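Local coordinates for protein probable zinc protease (Pseudomonas aeruginosa, PDB 4NNZ) that forms one subunit of a heterodimeric M16-family zinc protease and probably acts as a metallopeptidase, at residues Pro27-Tyr41 with Asp86-Leu100. Sequence-based numbering, arbitrary orientation.
Sequences PVVVSQLWYRIGSSY and DDYTAYYQVLARDRL
Strands 28-35 and 89-96 run antiparallel at 171°, their axes 4.3 Å apart, with paired backbone bonds at Val29-Leu95, Ser31-Gln93, Leu33-Tyr91 and Tyr35-Thr89. On the face bearing Val30, Gln32 and Trp34, the methyl of Ala90 sits over the middle of the indole's six-membered ring, a CH-pi contact with CB 3.6 Å from the ring centroid. Trp34 CG lies anti to its carbonyl carbon (chi1 -67°), which swings the indole across the strand pair onto this methyl. The same indole then reaches Tyr88, where Trp34 CZ3 lies over one face of the Tyr88 ring, toward its rim, with the two planes at 51°. In the other direction its NE1 gives a hydrogen bond of 2.9 Å to Gln32 OE1, close to the indole plane and on a lone pair of the amide oxygen, which fixes how the amide is turned. The CB and CG of Gln32 rest against Tyr92 CB. On the reverse face, Tyr35 CE2 meets Tyr91 CE1 at 3.9 Å. Helix 367-379 packs over the Trp34 face and helix 100-112 against the Tyr91 face, where Tyr91 OH bonds to Tyr185. Beyond the strands, Asp86 O accepts the Ser40 backbone N at 3.1 Å, while Ser40 OG stands 2.8 Å from Asp87 OD1. Water 2 bridges Tyr41 OH and Asp87 O, and the Asp87 carboxylate is held further by Tyr158. With strand 190-196 bonded along the other edge of 28-35 and 80-84 beyond 89-96, the pair lies inside the mixed beta sheet of the helix-flanked alpha/beta domain characteristic of M16 peptidases.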
ATOM      1  N   PRO A  27     -19.086  33.339 -26.928  1.00 69.97           N
ATOM      2  CA  PRO A  27     -20.079  33.308 -25.860  1.00 72.24           C
ATOM      3  C   PRO A  27     -20.274  31.932 -25.226  1.00 69.05           C
ATOM      4  O   PRO A  27     -21.348  31.381 -25.238  1.00 66.49           O
ATOM      5  CB  PRO A  27     -21.330  33.711 -26.599  1.00 72.44           C
ATOM      6  CG  PRO A  27     -21.149  33.033 -27.887  1.00 75.28           C
ATOM      7  CD  PRO A  27     -19.720  33.267 -28.239  1.00 69.05           C
ATOM      8  N   VAL A  28     -19.216  31.386 -24.648  1.00 72.04           N
ATOM      9  CA  VAL A  28     -19.276  30.095 -23.985  1.00 62.84           C
ATOM     10  C   VAL A  28     -18.551  30.166 -22.679  1.00 59.60           C
ATOM     11  O   VAL A  28     -17.625  30.916 -22.534  1.00 55.48           O
ATOM     12  CB  VAL A  28     -18.568  29.035 -24.802  1.00 59.88           C
ATOM     13  CG1 VAL A  28     -19.422  28.615 -25.954  1.00 60.80           C
ATOM     14  CG2 VAL A  28     -17.270  29.575 -25.324  1.00 56.98           C
ATOM     15  N   VAL A  29     -18.970  29.367 -21.721  1.00 58.60           N
ATOM     16  CA  VAL A  29     -18.270  29.313 -20.457  1.00 58.47           C
ATOM     17  C   VAL A  29     -18.009  27.896 -19.991  1.00 51.66           C
ATOM     18  O   VAL A  29     -18.807  27.028 -20.187  1.00 51.20           O
ATOM     19  CB  VAL A  29     -19.011  30.085 -19.369  1.00 59.05           C
ATOM     20  CG1 VAL A  29     -20.244  29.335 -18.948  1.00 58.03           C
ATOM     21  CG2 VAL A  29     -18.108  30.281 -18.189  1.00 59.31           C
ATOM     22  N   VAL A  30     -16.894  27.693 -19.328  1.00 45.46           N
ATOM     23  CA  VAL A  30     -16.530  26.388 -18.839  1.00 44.30           C
ATOM     24  C   VAL A  30     -16.630  26.386 -17.324  1.00 41.37           C
ATOM     25  O   VAL A  30     -16.132  27.255 -16.684  1.00 38.00           O
ATOM     26  CB  VAL A  30     -15.143  25.968 -19.406  1.00 43.22           C
ATOM     27  CG1 VAL A  30     -14.080  25.697 -18.369  1.00 43.67           C
ATOM     28  CG2 VAL A  30     -15.282  24.787 -20.300  1.00 45.50           C
ATOM     29  N   SER A  31     -17.283  25.394 -16.771  1.00 40.33           N
ATOM     30  CA  SER A  31     -17.380  25.291 -15.347  1.00 44.15           C
ATOM     31  C   SER A  31     -16.873  23.960 -14.896  1.00 43.10           C
ATOM     32  O   SER A  31     -17.388  22.970 -15.306  1.00 41.00           O
ATOM     33  CB  SER A  31     -18.832  25.425 -14.947  1.00 48.85           C
ATOM     34  OG  SER A  31     -18.965  25.800 -13.607  1.00 56.04           O
ATOM     35  N   GLN A  32     -15.862  23.899 -14.050  1.00 40.55           N
ATOM     36  CA  GLN A  32     -15.389  22.602 -13.605  1.00 38.32           C
ATOM     37  C   GLN A  32     -15.423  22.455 -12.119  1.00 39.84           C
ATOM     38  O   GLN A  32     -15.112  23.398 -11.446  1.00 40.63           O
ATOM     39  CB  GLN A  32     -13.974  22.391 -14.028  1.00 38.77           C
ATOM     40  CG  GLN A  32     -13.590  23.046 -15.300  1.00 40.68           C
ATOM     41  CD  GLN A  32     -12.355  22.430 -15.854  1.00 37.97           C
ATOM     42  OE1 GLN A  32     -11.546  21.931 -15.128  1.00 35.33           O
ATOM     43  NE2 GLN A  32     -12.223  22.448 -17.141  1.00 40.32           N
ATOM     44  N   LEU A  33     -15.757  21.286 -11.575  1.00 35.76           N
ATOM     45  CA  LEU A  33     -15.591  21.289 -10.123  1.00 34.99           C
ATOM     46  C   LEU A  33     -14.545  20.305  -9.631  1.00 37.59           C
ATOM     47  O   LEU A  33     -14.667  19.169  -9.923  1.00 40.25           O
ATOM     48  CB  LEU A  33     -16.908  21.048  -9.440  1.00 38.28           C
ATOM     49  CG  LEU A  33     -16.973  21.148  -7.930  1.00 42.02           C
ATOM     50  CD1 LEU A  33     -16.023  22.181  -7.403  1.00 42.37           C
ATOM     51  CD2 LEU A  33     -18.356  21.503  -7.493  1.00 43.42           C
ATOM     52  N   TRP A  34     -13.527  20.725  -8.882  1.00 35.94           N
ATOM     53  CA  TRP A  34     -12.457  19.812  -8.534  1.00 33.18           C
ATOM     54  C   TRP A  34     -12.442  19.513  -7.065  1.00 34.38           C
ATOM     55  O   TRP A  34     -12.291  20.383  -6.269  1.00 31.97           O
ATOM     56  CB  TRP A  34     -11.125  20.433  -8.895  1.00 35.54           C
ATOM     57  CG  TRP A  34     -10.919  20.599 -10.323  1.00 37.85           C
ATOM     58  CD1 TRP A  34     -11.565  21.436 -11.122  1.00 37.53           C
ATOM     59  CD2 TRP A  34     -10.008  19.891 -11.140  1.00 36.00           C
ATOM     60  NE1 TRP A  34     -11.136  21.312 -12.375  1.00 37.58           N
ATOM     61  CE2 TRP A  34     -10.172  20.357 -12.419  1.00 36.66           C
ATOM     62  CE3 TRP A  34      -9.075  18.897 -10.910  1.00 34.37           C
ATOM     63  CZ2 TRP A  34      -9.445  19.885 -13.459  1.00 39.23           C
ATOM     64  CZ3 TRP A  34      -8.368  18.431 -11.927  1.00 35.83           C
ATOM     65  CH2 TRP A  34      -8.549  18.911 -13.195  1.00 38.31           C
ATOM     66  N   TYR A  35     -12.571  18.252  -6.717  1.00 35.34           N
ATOM     67  CA  TYR A  35     -12.571  17.828  -5.346  1.00 34.00           C
ATOM     68  C   TYR A  35     -11.250  17.188  -5.056  1.00 35.08           C
ATOM     69  O   TYR A  35     -10.759  16.455  -5.845  1.00 38.55           O
ATOM     70  CB  TYR A  35     -13.633  16.794  -5.118  1.00 34.45           C
ATOM     71  CG  TYR A  35     -15.047  17.277  -5.093  1.00 37.27           C
ATOM     72  CD1 TYR A  35     -15.597  17.835  -3.967  1.00 33.15           C
ATOM     73  CD2 TYR A  35     -15.850  17.123  -6.187  1.00 39.89           C
ATOM     74  CE1 TYR A  35     -16.898  18.251  -3.951  1.00 33.67           C
ATOM     75  CE2 TYR A  35     -17.148  17.532  -6.176  1.00 38.72           C
ATOM     76  CZ  TYR A  35     -17.666  18.094  -5.055  1.00 38.84           C
ATOM     77  OH  TYR A  35     -18.957  18.487  -5.088  1.00 39.73           O
ATOM     78  N   ARG A  36     -10.663  17.465  -3.914  1.00 37.42           N
ATOM     79  CA  ARG A  36      -9.402  16.869  -3.577  1.00 38.97           C
ATOM     80  C   ARG A  36      -9.548  15.525  -2.909  1.00 41.49           C
ATOM     81  O   ARG A  36      -9.250  15.357  -1.763  1.00 45.94           O
ATOM     82  CB  ARG A  36      -8.624  17.808  -2.702  1.00 39.75           C
ATOM     83  CG  ARG A  36      -8.313  19.114  -3.344  1.00 42.97           C
ATOM     84  CD  ARG A  36      -7.734  20.055  -2.335  1.00 46.64           C
ATOM     85  NE  ARG A  36      -8.488  21.280  -2.282  1.00 49.50           N
ATOM     86  CZ  ARG A  36      -9.005  21.780  -1.182  1.00 50.68           C
ATOM     87  NH1 ARG A  36      -8.858  21.162  -0.036  1.00 51.12           N
ATOM     88  NH2 ARG A  36      -9.667  22.895  -1.231  1.00 54.04           N
ATOM     89  N   ILE A  37     -10.027  14.565  -3.646  1.00 37.11           N
ATOM     90  CA  ILE A  37     -10.073  13.247  -3.148  1.00 37.48           C
ATOM     91  C   ILE A  37      -9.682  12.348  -4.301  1.00 40.05           C
ATOM     92  O   ILE A  37      -9.885  12.682  -5.424  1.00 39.60           O
ATOM     93  CB  ILE A  37     -11.435  12.957  -2.518  1.00 38.34           C
ATOM     94  CG1 ILE A  37     -11.458  11.572  -1.917  1.00 36.50           C
ATOM     95  CG2 ILE A  37     -12.536  13.186  -3.502  1.00 38.84           C
ATOM     96  CD1 ILE A  37     -10.364  11.340  -0.935  1.00 35.20           C
ATOM     97  N   GLY A  38      -9.056  11.238  -4.010  1.00 37.14           N
ATOM     98  CA  GLY A  38      -8.440  10.467  -5.036  1.00 38.30           C
ATOM     99  C   GLY A  38      -8.182   9.113  -4.492  1.00 35.48           C
ATOM    100  O   GLY A  38      -8.462   8.882  -3.359  1.00 37.07           O
ATOM    101  N   SER A  39      -7.624   8.245  -5.303  1.00 32.32           N
ATOM    102  CA  SER A  39      -7.193   6.954  -4.875  1.00 31.94           C
ATOM    103  C   SER A  39      -6.036   6.921  -3.905  1.00 32.10           C
ATOM    104  O   SER A  39      -5.887   5.978  -3.219  1.00 33.61           O
ATOM    105  CB  SER A  39      -6.980   6.016  -6.048  1.00 31.27           C
ATOM    106  OG  SER A  39      -6.125   6.552  -6.990  1.00 31.37           O
ATOM    107  N   SER A  40      -5.214   7.941  -3.869  1.00 31.47           N
ATOM    108  CA  SER A  40      -4.116   7.977  -2.935  1.00 32.53           C
ATOM    109  C   SER A  40      -4.573   8.224  -1.507  1.00 34.87           C
ATOM    110  O   SER A  40      -3.840   8.042  -0.595  1.00 38.69           O
ATOM    111  CB  SER A  40      -3.010   8.920  -3.372  1.00 31.94           C
ATOM    112  OG  SER A  40      -3.447  10.226  -3.556  1.00 31.83           O
ATOM    113  N   TYR A  41      -5.809   8.614  -1.333  1.00 34.65           N
ATOM    114  CA  TYR A  41      -6.376   8.776  -0.032  1.00 36.65           C
ATOM    115  C   TYR A  41      -6.967   7.495   0.500  1.00 37.30           C
ATOM    116  O   TYR A  41      -7.342   7.412   1.627  1.00 38.17           O
ATOM    117  CB  TYR A  41      -7.464   9.825  -0.099  1.00 38.59           C
ATOM    118  CG  TYR A  41      -7.039  11.223  -0.441  1.00 37.18           C
ATOM    119  CD1 TYR A  41      -6.664  11.566  -1.707  1.00 35.95           C
ATOM    120  CD2 TYR A  41      -7.077  12.206   0.494  1.00 36.22           C
ATOM    121  CE1 TYR A  41      -6.313  12.841  -2.013  1.00 35.61           C
ATOM    122  CE2 TYR A  41      -6.715  13.478   0.192  1.00 37.10           C
ATOM    123  CZ  TYR A  41      -6.338  13.788  -1.057  1.00 34.21           C
ATOM    124  OH  TYR A  41      -6.003  15.056  -1.313  1.00 30.87           O
ATOM    125  N   ASP A  86      -5.551   9.719  -9.123  1.00 38.86           N
ATOM    126  CA  ASP A  86      -4.985   9.463  -7.833  1.00 39.46           C
ATOM    127  C   ASP A  86      -5.228  10.579  -6.873  1.00 40.08           C
ATOM    128  O   ASP A  86      -5.599  10.368  -5.758  1.00 42.36           O
ATOM    129  CB  ASP A  86      -3.499   9.238  -7.981  1.00 42.48           C
ATOM    130  CG  ASP A  86      -3.178   8.043  -8.837  1.00 50.20           C
ATOM    131  OD1 ASP A  86      -4.097   7.331  -9.238  1.00 56.55           O
ATOM    132  OD2 ASP A  86      -2.020   7.789  -9.118  1.00 53.51           O
ATOM    133  N   ASP A  87      -4.989  11.789  -7.321  1.00 40.66           N
ATOM    134  CA  ASP A  87      -5.138  12.936  -6.481  1.00 37.13           C
ATOM    135  C   ASP A  87      -6.404  13.739  -6.570  1.00 36.79           C
ATOM    136  O   ASP A  87      -6.617  14.565  -5.738  1.00 39.72           O
ATOM    137  CB  ASP A  87      -3.946  13.852  -6.646  1.00 40.61           C
ATOM    138  CG  ASP A  87      -2.714  13.285  -6.041  1.00 41.55           C
ATOM    139  OD1 ASP A  87      -2.843  12.500  -5.120  1.00 42.32           O
ATOM    140  OD2 ASP A  87      -1.624  13.593  -6.482  1.00 36.85           O
ATOM    141  N   TYR A  88      -7.238  13.512  -7.551  1.00 35.46           N
ATOM    142  CA  TYR A  88      -8.417  14.320  -7.655  1.00 33.44           C
ATOM    143  C   TYR A  88      -9.583  13.707  -8.383  1.00 33.56           C
ATOM    144  O   TYR A  88      -9.470  12.736  -9.063  1.00 29.69           O
ATOM    145  CB  TYR A  88      -8.071  15.670  -8.251  1.00 31.75           C
ATOM    146  CG  TYR A  88      -7.391  15.561  -9.543  1.00 31.60           C
ATOM    147  CD1 TYR A  88      -8.089  15.354 -10.679  1.00 33.16           C
ATOM    148  CD2 TYR A  88      -6.045  15.613  -9.621  1.00 35.08           C
ATOM    149  CE1 TYR A  88      -7.453  15.227 -11.873  1.00 36.39           C
ATOM    150  CE2 TYR A  88      -5.399  15.502 -10.808  1.00 34.93           C
ATOM    151  CZ  TYR A  88      -6.114  15.316 -11.927  1.00 35.51           C
ATOM    152  OH  TYR A  88      -5.486  15.183 -13.100  1.00 39.93           O
ATOM    153  N   THR A  89     -10.732  14.308  -8.180  1.00 33.33           N
ATOM    154  CA  THR A  89     -11.923  14.016  -8.917  1.00 34.19           C
ATOM    155  C   THR A  89     -12.504  15.275  -9.462  1.00 35.50           C
ATOM    156  O   THR A  89     -12.776  16.162  -8.729  1.00 35.81           O
ATOM    157  CB  THR A  89     -12.943  13.459  -7.987  1.00 35.66           C
ATOM    158  OG1 THR A  89     -12.332  12.407  -7.269  1.00 37.56           O
ATOM    159  CG2 THR A  89     -14.123  12.953  -8.734  1.00 36.07           C
ATOM    160  N   ALA A  90     -12.709  15.343 -10.755  1.00 36.79           N
ATOM    161  CA  ALA A  90     -13.198  16.556 -11.357  1.00 36.34           C
ATOM    162  C   ALA A  90     -14.436  16.415 -12.201  1.00 37.34           C
ATOM    163  O   ALA A  90     -14.525  15.557 -13.002  1.00 36.61           O
ATOM    164  CB  ALA A  90     -12.100  17.205 -12.149  1.00 38.72           C
ATOM    165  N   TYR A  91     -15.380  17.316 -12.034  1.00 37.76           N
ATOM    166  CA  TYR A  91     -16.545  17.338 -12.871  1.00 37.03           C
ATOM    167  C   TYR A  91     -16.564  18.635 -13.629  1.00 39.14           C
ATOM    168  O   TYR A  91     -16.425  19.666 -13.057  1.00 40.79           O
ATOM    169  CB  TYR A  91     -17.802  17.212 -12.048  1.00 36.16           C
ATOM    170  CG  TYR A  91     -17.880  16.039 -11.128  1.00 34.47           C
ATOM    171  CD1 TYR A  91     -17.190  16.018  -9.958  1.00 35.57           C
ATOM    172  CD2 TYR A  91     -18.675  14.977 -11.416  1.00 35.08           C
ATOM    173  CE1 TYR A  91     -17.276  14.960  -9.110  1.00 34.43           C
ATOM    174  CE2 TYR A  91     -18.766  13.914 -10.570  1.00 37.11           C
ATOM    175  CZ  TYR A  91     -18.061  13.919  -9.420  1.00 36.72           C
ATOM    176  OH  TYR A  91     -18.145  12.871  -8.578  1.00 40.99           O
ATOM    177  N   TYR A  92     -16.726  18.574 -14.933  1.00 42.68           N
ATOM    178  CA  TYR A  92     -16.737  19.768 -15.724  1.00 50.80           C
ATOM    179  C   TYR A  92     -17.782  19.739 -16.788  1.00 51.06           C
ATOM    180  O   TYR A  92     -18.116  18.712 -17.296  1.00 50.81           O
ATOM    181  CB  TYR A  92     -15.403  19.959 -16.396  1.00 57.85           C
ATOM    182  CG  TYR A  92     -15.052  18.832 -17.300  1.00 65.87           C
ATOM    183  CD1 TYR A  92     -14.379  17.748 -16.826  1.00 76.07           C
ATOM    184  CD2 TYR A  92     -15.403  18.849 -18.619  1.00 73.72           C
ATOM    185  CE1 TYR A  92     -14.048  16.706 -17.646  1.00 85.45           C
ATOM    186  CE2 TYR A  92     -15.079  17.814 -19.455  1.00 81.70           C
ATOM    187  CZ  TYR A  92     -14.400  16.741 -18.967  1.00 86.01           C
ATOM    188  OH  TYR A  92     -14.067  15.686 -19.782  1.00 79.90           O
ATOM    189  N   GLN A  93     -18.261  20.909 -17.143  1.00 50.86           N
ATOM    190  CA  GLN A  93     -19.219  21.053 -18.181  1.00 52.49           C
ATOM    191  C   GLN A  93     -18.790  22.220 -19.022  1.00 48.91           C
ATOM    192  O   GLN A  93     -18.090  23.057 -18.571  1.00 46.66           O
ATOM    193  CB  GLN A  93     -20.595  21.294 -17.586  1.00 57.70           C
ATOM    194  CG  GLN A  93     -20.616  22.337 -16.496  1.00 70.60           C
ATOM    195  CD  GLN A  93     -21.494  21.970 -15.321  1.00 83.50           C
ATOM    196  OE1 GLN A  93     -21.124  22.189 -14.175  1.00 80.53           O
ATOM    197  NE2 GLN A  93     -22.657  21.428 -15.599  1.00 76.13           N
ATOM    198  N   VAL A  94     -19.203  22.254 -20.260  1.00 49.33           N
ATOM    199  CA  VAL A  94     -18.904  23.370 -21.090  1.00 49.91           C
ATOM    200  C   VAL A  94     -20.237  23.821 -21.622  1.00 50.63           C
ATOM    201  O   VAL A  94     -21.095  23.008 -21.868  1.00 46.23           O
ATOM    202  CB  VAL A  94     -17.937  22.983 -22.189  1.00 55.31           C
ATOM    203  CG1 VAL A  94     -18.284  21.638 -22.756  1.00 55.40           C
ATOM    204  CG2 VAL A  94     -17.910  24.033 -23.261  1.00 57.08           C
ATOM    205  N   LEU A  95     -20.432  25.120 -21.747  1.00 49.13           N
ATOM    206  CA  LEU A  95     -21.763  25.613 -22.002  1.00 49.65           C
ATOM    207  C   LEU A  95     -21.930  27.023 -22.463  1.00 50.13           C
ATOM    208  O   LEU A  95     -21.024  27.820 -22.480  1.00 52.17           O
ATOM    209  CB  LEU A  95     -22.622  25.391 -20.780  1.00 54.54           C
ATOM    210  CG  LEU A  95     -21.880  25.424 -19.456  1.00 61.09           C
ATOM    211  CD1 LEU A  95     -21.954  26.774 -18.797  1.00 65.77           C
ATOM    212  CD2 LEU A  95     -22.441  24.383 -18.549  1.00 63.52           C
ATOM    213  N   ALA A  96     -23.154  27.295 -22.842  1.00 50.74           N
ATOM    214  CA  ALA A  96     -23.557  28.577 -23.297  1.00 48.72           C
ATOM    215  C   ALA A  96     -23.663  29.515 -22.145  1.00 47.41           C
ATOM    216  O   ALA A  96     -24.142  29.227 -21.096  1.00 43.40           O
ATOM    217  CB  ALA A  96     -24.868  28.467 -24.017  1.00 47.70           C
ATOM    218  N   ARG A  97     -23.206  30.692 -22.398  1.00 53.55           N
ATOM    219  CA  ARG A  97     -22.955  31.659 -21.354  1.00 60.32           C
ATOM    220  C   ARG A  97     -24.185  31.954 -20.521  1.00 56.69           C
ATOM    221  O   ARG A  97     -24.075  32.206 -19.360  1.00 62.04           O
ATOM    222  CB  ARG A  97     -22.328  32.948 -21.876  1.00 63.15           C
ATOM    223  CG  ARG A  97     -23.142  33.710 -22.883  1.00 66.79           C
ATOM    224  CD  ARG A  97     -23.493  35.115 -22.437  1.00 77.47           C
ATOM    225  NE  ARG A  97     -22.952  35.502 -21.146  1.00 81.53           N
ATOM    226  CZ  ARG A  97     -23.679  36.006 -20.160  1.00 81.31           C
ATOM    227  NH1 ARG A  97     -24.980  36.154 -20.306  1.00 76.89           N
ATOM    228  NH2 ARG A  97     -23.112  36.333 -19.023  1.00 77.44           N
ATOM    229  N   ASP A  98     -25.356  31.905 -21.092  1.00 58.46           N
ATOM    230  CA  ASP A  98     -26.507  32.261 -20.323  1.00 61.24           C
ATOM    231  C   ASP A  98     -26.978  31.119 -19.487  1.00 59.87           C
ATOM    232  O   ASP A  98     -27.795  31.288 -18.621  1.00 63.74           O
ATOM    233  CB  ASP A  98     -27.622  32.736 -21.228  1.00 67.89           C
ATOM    234  CG  ASP A  98     -27.663  31.998 -22.536  1.00 80.26           C
ATOM    235  OD1 ASP A  98     -26.668  32.086 -23.314  1.00 89.85           O
ATOM    236  OD2 ASP A  98     -28.701  31.354 -22.779  1.00 76.08           O
ATOM    237  N   ARG A  99     -26.448  29.948 -19.746  1.00 62.18           N
ATOM    238  CA  ARG A  99     -26.895  28.754 -19.068  1.00 62.65           C
ATOM    239  C   ARG A  99     -26.070  28.432 -17.833  1.00 56.60           C
ATOM    240  O   ARG A  99     -26.247  27.427 -17.216  1.00 48.42           O
ATOM    241  CB  ARG A  99     -26.919  27.583 -20.039  1.00 67.00           C
ATOM    242  CG  ARG A  99     -28.302  27.158 -20.498  1.00 69.49           C
ATOM    243  CD  ARG A  99     -29.249  28.324 -20.678  1.00 81.23           C
ATOM    244  NE  ARG A  99     -30.645  27.915 -20.859  1.00 86.32           N
ATOM    245  CZ  ARG A  99     -31.098  27.131 -21.837  1.00 85.09           C
ATOM    246  NH1 ARG A  99     -30.282  26.653 -22.759  1.00 82.84           N
ATOM    247  NH2 ARG A  99     -32.376  26.824 -21.898  1.00 82.05           N
ATOM    248  N   LEU A 100     -25.176  29.322 -17.471  1.00 57.65           N
ATOM    249  CA  LEU A 100     -24.256  29.075 -16.386  1.00 56.08           C
ATOM    250  C   LEU A 100     -24.976  28.867 -15.077  1.00 58.84           C
ATOM    251  O   LEU A 100     -24.575  28.049 -14.269  1.00 60.73           O
ATOM    252  CB  LEU A 100     -23.272  30.219 -16.269  1.00 51.56           C
ATOM    253  CG  LEU A 100     -22.312  30.186 -15.099  1.00 55.17           C
ATOM    254  CD1 LEU A 100     -21.590  28.867 -15.007  1.00 59.25           C
ATOM    255  CD2 LEU A 100     -21.314  31.298 -15.163  1.00 52.89           C
TER
HETATM  256  O   HOH W   1     -18.893  21.874 -13.107  1.00 30.00           O
HETATM  257  O   HOH W   2      -5.822  16.085  -3.634  1.00 24.46           O